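Local structure of DR2417 (4XWW) at residues A[145-150]-A[192-197]; A[159-164]-A[170-175]; A[228-233]-A[260-265]. The protein is a homodimeric RNase J of the metallo-beta-lactamase superfamily that degrades RNA as an exonuclease, probably in the 5'-3' direction, and possibly also cuts it as an endonuclease. One frame throughout, in Å; residues are numbered along the deposited sequence.

Contact 1 (A[145-150]-A[192-197]); sequences VAEFFC and LERVEQ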
loop_
_atom_site.group_PDB
_atom_site.type_symbol
_atom_site.label_atom_id
_atom_site.label_comp_id
_atom_site.label_asym_id
_atom_site.label_seq_id
_atom_site.Cartn_x
_atom_site.Cartn_y
_atom_site.Cartn_z
ATOM N N VAL A 145 -24.433 -24.610 -25.283
ATOM C CA VAL A 145 -24.542 -25.590 -24.210
ATOM C C VAL A 145 -23.339 -25.462 -23.280
ATOM O O VAL A 145 -22.191 -25.401 -23.748
ATOM C CB VAL A 145 -24.632 -27.024 -24.748
ATOM C CG1 VAL A 145 -24.622 -28.021 -23.602
ATOM C CG2 VAL A 145 -25.878 -27.190 -25.619
ATOM N N ALA A 146 -23.595 -25.389 -21.971
ATOM C CA ALA A 146 -22.514 -25.250 -20.994
ATOM C C ALA A 146 -22.416 -26.486 -20.112
ATOM O O ALA A 146 -23.425 -26.946 -19.584
ATOM C CB ALA A 146 -22.729 -24.004 -20.134
ATOM N N GLU A 147 -21.198 -27.006 -19.961
ATOM C CA GLU A 147 -20.927 -28.168 -19.130
ATOM C C GLU A 147 -20.021 -27.790 -17.961
ATOM O O GLU A 147 -18.911 -27.298 -18.169
ATOM C CB GLU A 147 -20.271 -29.283 -19.955
ATOM C CG GLU A 147 -20.080 -30.576 -19.145
ATOM C CD GLU A 147 -19.350 -31.675 -19.908
ATOM O OE1 GLU A 147 -19.200 -31.561 -21.138
ATOM O OE2 GLU A 147 -18.902 -32.647 -19.266
ATOM N N PHE A 148 -20.478 -28.053 -16.741
ATOM C CA PHE A 148 -19.748 -27.653 -15.546
ATOM C C PHE A 148 -18.746 -28.725 -15.148
ATOM O O PHE A 148 -19.035 -29.909 -15.274
ATOM C CB PHE A 148 -20.728 -27.389 -14.395
ATOM C CG PHE A 148 -21.597 -26.176 -14.598
ATOM C CD1 PHE A 148 -22.700 -26.225 -15.433
ATOM C CD2 PHE A 148 -21.323 -24.991 -13.933
ATOM C CE1 PHE A 148 -23.497 -25.109 -15.627
ATOM C CE2 PHE A 148 -22.124 -23.874 -14.118
ATOM C CZ PHE A 148 -23.214 -23.938 -14.966
ATOM N N PHE A 149 -17.572 -28.327 -14.660
ATOM C CA PHE A 149 -16.677 -29.309 -14.056
ATOM C C PHE A 149 -15.950 -28.699 -12.847
ATOM O O PHE A 149 -15.817 -27.478 -12.720
ATOM C CB PHE A 149 -15.681 -29.861 -15.083
ATOM C CG PHE A 149 -14.812 -28.814 -15.705
ATOM C CD1 PHE A 149 -15.219 -28.148 -16.853
ATOM C CD2 PHE A 149 -13.581 -28.488 -15.143
ATOM C CE1 PHE A 149 -14.422 -27.180 -17.435
ATOM C CE2 PHE A 149 -12.765 -27.502 -15.715
ATOM C CZ PHE A 149 -13.189 -26.839 -16.861
ATOM N N CYS A 150 -15.486 -29.566 -11.957
ATOM C CA CYS A 150 -14.901 -29.120 -10.701
ATOM C C CYS A 150 -13.484 -28.596 -10.870
ATOM O O CYS A 150 -12.653 -29.235 -11.494
ATOM C CB CYS A 150 -14.909 -30.274 -9.700
ATOM S SG CYS A 150 -14.232 -29.814 -8.094
ATOM N N LEU A 192 -9.298 -33.054 -13.722
ATOM C CA LEU A 192 -8.282 -32.964 -14.769
ATOM C C LEU A 192 -8.538 -33.981 -15.877
ATOM O O LEU A 192 -8.108 -33.793 -17.011
ATOM C CB LEU A 192 -6.879 -33.147 -14.188
ATOM C CG LEU A 192 -6.454 -32.060 -13.200
ATOM C CD1 LEU A 192 -5.017 -32.268 -12.754
ATOM C CD2 LEU A 192 -6.655 -30.676 -13.815
ATOM N N GLU A 193 -9.228 -35.064 -15.534
ATOM C CA GLU A 193 -9.668 -36.047 -16.524
ATOM C C GLU A 193 -10.556 -35.361 -17.560
ATOM O O GLU A 193 -10.382 -35.542 -18.772
ATOM C CB GLU A 193 -10.417 -37.181 -15.824
ATOM C CG GLU A 193 -10.910 -38.289 -16.725
ATOM C CD GLU A 193 -11.665 -39.357 -15.950
ATOM O OE1 GLU A 193 -12.565 -38.999 -15.159
ATOM O OE2 GLU A 193 -11.352 -40.554 -16.125
ATOM N N ARG A 194 -11.498 -34.550 -17.087
ATOM C CA ARG A 194 -12.433 -33.893 -17.998
ATOM C C ARG A 194 -11.711 -32.868 -18.848
ATOM O O ARG A 194 -12.003 -32.708 -20.028
ATOM C CB ARG A 194 -13.576 -33.213 -17.244
ATOM C CG ARG A 194 -14.546 -32.501 -18.171
ATOM C CD ARG A 194 -15.303 -33.562 -19.014
ATOM N NE ARG A 194 -16.204 -33.056 -20.061
ATOM C CZ ARG A 194 -15.832 -32.760 -21.307
ATOM N NH1 ARG A 194 -14.545 -32.856 -21.675
ATOM N NH2 ARG A 194 -16.740 -32.357 -22.188
ATOM N N VAL A 195 -10.773 -32.152 -18.225
ATOM C CA VAL A 195 -10.006 -31.132 -18.926
ATOM C C VAL A 195 -9.137 -31.781 -20.011
ATOM O O VAL A 195 -9.072 -31.294 -21.144
ATOM C CB VAL A 195 -9.140 -30.315 -17.932
ATOM C CG1 VAL A 195 -8.142 -29.428 -18.671
ATOM C CG2 VAL A 195 -10.042 -29.473 -16.988
ATOM N N GLU A 196 -8.482 -32.885 -19.666
ATOM C CA GLU A 196 -7.668 -33.606 -20.640
ATOM C C GLU A 196 -8.524 -34.117 -21.810
ATOM O O GLU A 196 -8.113 -34.060 -22.975
ATOM C CB GLU A 196 -6.937 -34.768 -19.972
ATOM C CG GLU A 196 -6.143 -35.609 -20.965
ATOM C CD GLU A 196 -5.093 -36.470 -20.299
ATOM O OE1 GLU A 196 -5.301 -36.867 -19.131
ATOM O OE2 GLU A 196 -4.059 -36.743 -20.947
ATOM N N GLN A 197 -9.721 -34.621 -21.498
ATOM C CA GLN A 197 -10.652 -35.061 -22.533
ATOM C C GLN A 197 -11.015 -33.892 -23.441
ATOM O O GLN A 197 -11.110 -34.056 -24.645
ATOM C CB GLN A 197 -11.927 -35.661 -21.922
ATOM C CG GLN A 197 -12.935 -36.200 -22.944
ATOM C CD GLN A 197 -12.384 -37.354 -23.775
ATOM O OE1 GLN A 197 -11.716 -38.250 -23.255
ATOM N NE2 GLN A 197 -12.631 -37.315 -25.065
#

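Contact 2 (A[159-164]-A[170-175]); sequences AGYILK and VLHTGD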
loop_
_atom_site.group_PDB
_atom_site.type_symbol
_atom_site.label_atom_id
_atom_site.label_comp_id
_atom_site.label_asym_id
_atom_site.label_seq_id
_atom_site.Cartn_x
_atom_site.Cartn_y
_atom_site.Cartn_z
ATOM N N ALA A 159 -16.542 -23.890 -10.042
ATOM C CA ALA A 159 -16.558 -24.606 -11.308
ATOM C C ALA A 159 -15.783 -23.895 -12.380
ATOM O O ALA A 159 -15.706 -22.666 -12.407
ATOM C CB ALA A 159 -18.006 -24.823 -11.801
ATOM N N GLY A 160 -15.225 -24.697 -13.277
ATOM C CA GLY A 160 -14.936 -24.252 -14.621
ATOM C C GLY A 160 -16.074 -24.739 -15.509
ATOM O O GLY A 160 -16.997 -25.462 -15.056
ATOM N N TYR A 161 -16.060 -24.338 -16.772
ATOM C CA TYR A 161 -17.085 -24.844 -17.684
ATOM C C TYR A 161 -16.562 -24.933 -19.110
ATOM O O TYR A 161 -15.623 -24.240 -19.503
ATOM C CB TYR A 161 -18.361 -23.971 -17.647
ATOM C CG TYR A 161 -18.103 -22.547 -18.063
ATOM C CD1 TYR A 161 -17.702 -21.604 -17.130
ATOM C CD2 TYR A 161 -18.225 -22.149 -19.391
ATOM C CE1 TYR A 161 -17.423 -20.297 -17.508
ATOM C CE2 TYR A 161 -17.951 -20.853 -19.775
ATOM C CZ TYR A 161 -17.562 -19.930 -18.828
ATOM O OH TYR A 161 -17.283 -18.648 -19.214
ATOM N N ILE A 162 -17.187 -25.810 -19.875
ATOM C CA ILE A 162 -16.989 -25.853 -21.310
ATOM C C ILE A 162 -18.237 -25.310 -21.986
ATOM O O ILE A 162 -19.342 -25.826 -21.783
ATOM C CB ILE A 162 -16.690 -27.275 -21.797
ATOM C CG1 ILE A 162 -15.438 -27.774 -21.068
ATOM C CG2 ILE A 162 -16.539 -27.288 -23.322
ATOM C CD1 ILE A 162 -15.059 -29.209 -21.278
ATOM N N LEU A 163 -18.050 -24.237 -22.744
ATOM C CA LEU A 163 -19.122 -23.635 -23.508
ATOM C C LEU A 163 -19.043 -24.111 -24.940
ATOM O O LEU A 163 -18.106 -23.779 -25.664
ATOM C CB LEU A 163 -19.042 -22.110 -23.441
ATOM C CG LEU A 163 -20.254 -21.381 -24.009
ATOM C CD1 LEU A 163 -21.482 -21.646 -23.140
ATOM C CD2 LEU A 163 -19.990 -19.886 -24.151
ATOM N N LYS A 164 -20.032 -24.901 -25.332
ATOM C CA LYS A 164 -20.059 -25.512 -26.655
ATOM C C LYS A 164 -20.884 -24.624 -27.556
ATOM O O LYS A 164 -22.024 -24.316 -27.246
ATOM C CB LYS A 164 -20.608 -26.933 -26.564
ATOM C CG LYS A 164 -19.857 -27.778 -25.514
ATOM C CD LYS A 164 -20.589 -29.055 -25.113
ATOM C CE LYS A 164 -19.880 -29.705 -23.922
ATOM N NZ LYS A 164 -20.464 -31.034 -23.545
ATOM N N VAL A 170 -15.251 -23.476 -26.046
ATOM C CA VAL A 170 -14.474 -22.615 -25.162
ATOM C C VAL A 170 -14.339 -23.319 -23.813
ATOM O O VAL A 170 -15.341 -23.723 -23.222
ATOM C CB VAL A 170 -15.151 -21.236 -24.960
ATOM C CG1 VAL A 170 -14.334 -20.340 -23.968
ATOM C CG2 VAL A 170 -15.391 -20.527 -26.314
ATOM N N LEU A 171 -13.114 -23.510 -23.341
ATOM C CA LEU A 171 -12.921 -23.956 -21.967
ATOM C C LEU A 171 -12.524 -22.786 -21.093
ATOM O O LEU A 171 -11.536 -22.114 -21.361
ATOM C CB LEU A 171 -11.858 -25.053 -21.873
ATOM C CG LEU A 171 -11.840 -25.763 -20.506
ATOM C CD1 LEU A 171 -11.561 -27.252 -20.714
ATOM C CD2 LEU A 171 -10.816 -25.157 -19.557
ATOM N N HIS A 172 -13.314 -22.539 -20.058
ATOM C CA HIS A 172 -13.013 -21.477 -19.100
ATOM C C HIS A 172 -12.645 -22.169 -17.792
ATOM O O HIS A 172 -13.443 -22.916 -17.247
ATOM C CB HIS A 172 -14.230 -20.556 -18.949
ATOM C CG HIS A 172 -13.970 -19.324 -18.134
ATOM N ND1 HIS A 172 -14.842 -18.254 -18.118
ATOM C CD2 HIS A 172 -12.945 -18.988 -17.321
ATOM C CE1 HIS A 172 -14.365 -17.315 -17.319
ATOM N NE2 HIS A 172 -13.215 -17.733 -16.822
ATOM N N THR A 173 -11.427 -21.950 -17.300
ATOM C CA THR A 173 -10.964 -22.642 -16.096
ATOM C C THR A 173 -11.735 -22.218 -14.844
ATOM O O THR A 173 -11.735 -22.921 -13.854
ATOM C CB THR A 173 -9.469 -22.392 -15.824
ATOM O OG1 THR A 173 -9.240 -20.992 -15.616
ATOM C CG2 THR A 173 -8.615 -22.894 -16.967
ATOM N N GLY A 174 -12.380 -21.059 -14.911
ATOM C CA GLY A 174 -12.787 -20.341 -13.716
ATOM C C GLY A 174 -11.554 -19.911 -12.949
ATOM O O GLY A 174 -10.428 -20.009 -13.426
ATOM N N ASP A 175 -11.789 -19.414 -11.749
ATOM C CA ASP A 175 -10.695 -19.158 -10.809
ATOM C C ASP A 175 -10.304 -20.499 -10.218
ATOM O O ASP A 175 -11.181 -21.270 -9.801
ATOM C CB ASP A 175 -11.146 -18.173 -9.730
HETATM O O HOH W 1 -14.437 -20.488 -10.766
#

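Contact 3 (A[228-233]-A[260-265]); sequences NLEEII and HRQGRR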
loop_
_atom_site.group_PDB
_atom_site.type_symbol
_atom_site.label_atom_id
_atom_site.label_comp_id
_atom_site.label_asym_id
_atom_site.label_seq_id
_atom_site.Cartn_x
_atom_site.Cartn_y
_atom_site.Cartn_z
ATOM N N ASN A 228 0.604 -27.703 9.014
ATOM C CA ASN A 228 1.411 -26.647 9.615
ATOM C C ASN A 228 0.685 -25.942 10.767
ATOM O O ASN A 228 1.291 -25.655 11.820
ATOM C CB ASN A 228 1.823 -25.631 8.547
ATOM C CG ASN A 228 2.802 -26.209 7.544
ATOM O OD1 ASN A 228 3.295 -27.320 7.722
ATOM N ND2 ASN A 228 3.120 -25.439 6.498
ATOM N N LEU A 229 -0.601 -25.658 10.556
ATOM C CA LEU A 229 -1.415 -25.024 11.589
ATOM C C LEU A 229 -1.533 -25.932 12.802
ATOM O O LEU A 229 -1.436 -25.458 13.925
ATOM C CB LEU A 229 -2.802 -24.639 11.057
ATOM C CG LEU A 229 -2.792 -23.388 10.164
ATOM C CD1 LEU A 229 -4.153 -23.235 9.458
ATOM C CD2 LEU A 229 -2.420 -22.109 10.980
ATOM N N GLU A 230 -1.728 -27.234 12.587
ATOM C CA GLU A 230 -1.867 -28.123 13.733
ATOM C C GLU A 230 -0.575 -28.175 14.547
ATOM O O GLU A 230 -0.616 -28.188 15.782
ATOM C CB GLU A 230 -2.285 -29.537 13.293
ATOM C CG GLU A 230 -2.559 -30.462 14.493
ATOM C CD GLU A 230 -3.401 -31.675 14.136
ATOM O OE1 GLU A 230 -3.410 -32.065 12.954
ATOM O OE2 GLU A 230 -4.071 -32.214 15.041
ATOM N N GLU A 231 0.572 -28.158 13.867
ATOM C CA GLU A 231 1.852 -28.202 14.561
ATOM C C GLU A 231 2.039 -26.951 15.426
ATOM O O GLU A 231 2.435 -27.048 16.584
ATOM C CB GLU A 231 3.007 -28.350 13.558
ATOM C CG GLU A 231 4.398 -28.504 14.197
ATOM C CD GLU A 231 5.500 -28.741 13.167
ATOM O OE1 GLU A 231 5.560 -27.984 12.174
ATOM O OE2 GLU A 231 6.296 -29.691 13.342
ATOM N N ILE A 232 1.735 -25.782 14.867
ATOM C CA ILE A 232 1.810 -24.538 15.614
ATOM C C ILE A 232 0.844 -24.525 16.806
ATOM O O ILE A 232 1.239 -24.245 17.938
ATOM C CB ILE A 232 1.536 -23.347 14.678
ATOM C CG1 ILE A 232 2.679 -23.228 13.666
ATOM C CG2 ILE A 232 1.360 -22.049 15.486
ATOM C CD1 ILE A 232 2.341 -22.399 12.451
ATOM N N ILE A 233 -0.417 -24.856 16.556
ATOM C CA ILE A 233 -1.449 -24.737 17.579
ATOM C C ILE A 233 -1.208 -25.734 18.712
ATOM O O ILE A 233 -1.371 -25.390 19.889
ATOM C CB ILE A 233 -2.847 -24.873 16.927
ATOM C CG1 ILE A 233 -3.078 -23.604 16.084
ATOM C CG2 ILE A 233 -3.950 -25.089 17.977
ATOM C CD1 ILE A 233 -4.275 -23.638 15.162
ATOM N N HIS A 260 -10.416 -29.818 17.454
ATOM C CA HIS A 260 -10.958 -30.949 18.184
ATOM C C HIS A 260 -9.840 -31.900 18.620
ATOM O O HIS A 260 -9.796 -32.326 19.776
ATOM C CB HIS A 260 -11.983 -31.685 17.325
ATOM C CG HIS A 260 -12.638 -32.829 18.024
ATOM N ND1 HIS A 260 -13.567 -32.654 19.025
ATOM C CD2 HIS A 260 -12.483 -34.167 17.881
ATOM C CE1 HIS A 260 -13.964 -33.835 19.465
ATOM N NE2 HIS A 260 -13.319 -34.768 18.787
ATOM N N ARG A 261 -8.935 -32.229 17.702
ATOM C CA ARG A 261 -7.839 -33.138 18.035
ATOM C C ARG A 261 -6.954 -32.542 19.124
ATOM O O ARG A 261 -6.367 -33.259 19.933
ATOM C CB ARG A 261 -7.001 -33.472 16.795
ATOM C CG ARG A 261 -7.758 -34.299 15.747
ATOM C CD ARG A 261 -6.838 -34.801 14.637
ATOM N NE ARG A 261 -6.214 -33.742 13.838
ATOM C CZ ARG A 261 -6.743 -33.244 12.726
ATOM N NH1 ARG A 261 -7.927 -33.682 12.303
ATOM N NH2 ARG A 261 -6.107 -32.306 12.034
ATOM N N GLN A 262 -6.876 -31.220 19.161
ATOM C CA GLN A 262 -5.981 -30.581 20.111
ATOM C C GLN A 262 -6.679 -30.145 21.395
ATOM O O GLN A 262 -6.091 -29.449 22.212
ATOM C CB GLN A 262 -5.285 -29.376 19.463
ATOM C CG GLN A 262 -4.361 -29.752 18.309
ATOM C CD GLN A 262 -3.400 -30.868 18.667
ATOM O OE1 GLN A 262 -2.870 -30.912 19.777
ATOM N NE2 GLN A 262 -3.170 -31.782 17.724
ATOM N N GLY A 263 -7.924 -30.570 21.585
ATOM C CA GLY A 263 -8.613 -30.291 22.836
ATOM C C GLY A 263 -9.084 -28.857 23.020
ATOM O O GLY A 263 -9.295 -28.409 24.156
ATOM N N ARG A 264 -9.274 -28.147 21.911
ATOM C CA ARG A 264 -9.753 -26.762 21.955
ATOM C C ARG A 264 -11.174 -26.618 21.389
ATOM O O ARG A 264 -11.500 -27.209 20.363
ATOM C CB ARG A 264 -8.801 -25.839 21.184
ATOM C CG ARG A 264 -7.408 -25.793 21.775
ATOM C CD ARG A 264 -6.488 -24.896 20.954
ATOM N NE ARG A 264 -5.164 -24.771 21.567
ATOM C CZ ARG A 264 -4.780 -23.765 22.353
ATOM N NH1 ARG A 264 -5.617 -22.768 22.624
ATOM N NH2 ARG A 264 -3.545 -23.749 22.870
ATOM N N ARG A 265 -11.996 -25.808 22.051
ATOM C CA ARG A 265 -13.328 -25.483 21.535
ATOM C C ARG A 265 -13.236 -24.216 20.706
ATOM O O ARG A 265 -12.335 -23.404 20.916
ATOM C CB ARG A 265 -14.339 -25.300 22.666
ATOM C CG ARG A 265 -14.532 -26.513 23.589
ATOM C CD ARG A 265 -15.042 -27.711 22.802
ATOM N NE ARG A 265 -16.349 -27.458 22.195
ATOM C CZ ARG A 265 -17.511 -27.691 22.806
ATOM N NH1 ARG A 265 -17.541 -28.182 24.048
ATOM N NH2 ARG A 265 -18.652 -27.429 22.180
HETATM O O HOH W 2 -3.135 -26.562 21.520
#

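Contact 1 (A[145-150]-A[192-197])
The guanidinium of Arg194 takes the carboxylate of Glu147 at its edge, side-on, through NE and NH2, one nitrogen to each oxygen. The two planes are turned 51° apart, so the fork is twisted rather than coplanar. NE reaches OE2 of Glu147 at 2.8 Å almost in line with its N-H, yet from well above the carboxylate plane, whereas NH2 meets OE1 of Glu147, also at 2.8 Å, on the syn side but likewise tilted out of the plane. Both oxygens lie close to the guanidinium plane. At the Phe149 ring, Val195 CG2 and Arg194 CG approach obliquely; CE2 of Phe149 is 3.6 Å from CG2 of Val195, the nearest apolar approach here.

The two side chains reach toward each other: the glutamate is fully extended, while the arginine chain bends at chi2 (68°), which brings its head group onto the carboxylate. Glu147 OE1 also forms a salt bridge with Lys164, so this buried acid faces two positive charges, which would be expected to keep it ionised.

The contact lays helix 192-201 across the sheet of the metallo-beta-lactamase fold, the segment axes 8.6 Å apart at 133°. Strand 144-150 runs between strands 137-140 and 159-165; Ile162 of the latter touches both Phe149 and Arg194. Val195 also touches Leu393 and Thr394 of helix 384-394.

Contact 2 (A[159-164]-A[170-175])
Tyr161 lays one face of its ring over CB of His172, which sits 3.7 Å from the ring centroid in a CH-pi contact, offset toward the rim. The phenol OH then meets ND1 of His172 at 2.7 Å, at the edge of the imidazole and in its plane; either group could be the donor. The ring planes stand 61° apart, an oblique pairing. Tyr161 CG lies between its own backbone N and carbonyl carbon (chi1 61°), a rotamer that brings the ring across to the neighbouring strand. Held by the hydroxyl at one edge, His172 also meets Trp402 edge-to-face.

The same two residues form a hydrogen-bonded antiparallel pair: Tyr161 N donates to His172 O at 3.0 Å, and His172 N returns a bond to Tyr161 O. Leu163 and Val170 repeat the pattern, with Leu163 N 2.8 Å from Val170 O. Their side chains share a face with Tyr161 and His172. On the other face, the non-hydrogen-bonded pair Ile162 and Leu171 touches through CG1 of Ile162 and CD1 of Leu171, 3.9 Å apart.

Past His172 the chain turns. CA of Gly160 lies 3.3 Å from His172 O, and a CB there would run into the carbonyl oxygens of His172 and Thr173. Thr173 OG1 bonds to Gly174 O at 2.7 Å. A water lies 3.0 Å from Ala159 O, probably donating to it, and accepts weakly from Asp175 N. The Asp175 carboxylate, not modelled here, binds zinc in another structure; the loop leads toward what is probably the catalytic zinc centre.

Strand 159-165 lies between strands 144-150 and 168-172, and strand 205-209 continues the sheet beyond the latter. Ala198 of helix 192-201 packs on Ile162 and Leu171.

Contact 3 (A[228-233]-A[260-265])
Helix 222-234 passes the end of helix 249-261, with CA of Ile233 7.8 Å from CA of Gln262, the first residue to leave helical geometry. Glu230 carries the polar part of the contact. Arg261 grips its carboxylate side-on: NE bonds to OE2 of Glu230 at 2.9 Å on the syn side, and NH2 bonds to OE1 of Glu230, also at 2.9 Å, from above the carboxylate plane. The two flat groups stand 48° apart. Gln262 NE2 adds a third bond, 2.9 Å to OE2 of Glu230, arriving on the anti side with the oxygen exactly in its amide plane. OE2 therefore accepts from two donors, and three bonds on its two oxygens would limit rotation of the carboxylate. Glu230 reaches across in an extended chain, whereas Gln262 folds back at chi2 (-50°), which brings its amide to the acid.

A Schellman motif ends the helix here: Gly263, with positive phi, is the C-prime residue, Gly263 N bonds to His260 O, and Arg264 N bonds to Ala259 O. The turn leads the chain into strand 265-269, an outermost strand of the parallel beta-CASP sheet, and directs Arg264 back toward the first helix.

Arg264 lays its extended chain past Ile233, whose CG2 is 3.8 Å from NE of Arg264. A water bridges them, donating to Ile233 O and accepting from NE of Arg264, 2.7 Å from each. The far end of the arginine is anchored by NH1, which donates to the carbonyls of Val306 and Gly238. Leu258 of helix 249-261 packs against both Glu230 and Ile233.

Overall arrangement
From the N terminus, strand 144-150 opens the loop that contact 1 closes at helix 192-201. Contact 2 falls wholly within that loop, as a hairpin pairing 159-164 with 170-175. The two adjoin, their centres about 7 Å apart: strands 144-150 and 159-165 are sheet neighbours, and Val145 O lies 2.7 Å from Lys164 N, probably a hydrogen bond. Together they tie one sheet of the metallo-beta-lactamase fold to its covering helix, and the 170-175 end of contact 2 approaches the zinc site. Contact 3 follows in series, closing the loop from 228-233 to 260-265 in the beta-CASP region, with its centre about 37 Å from either of the others.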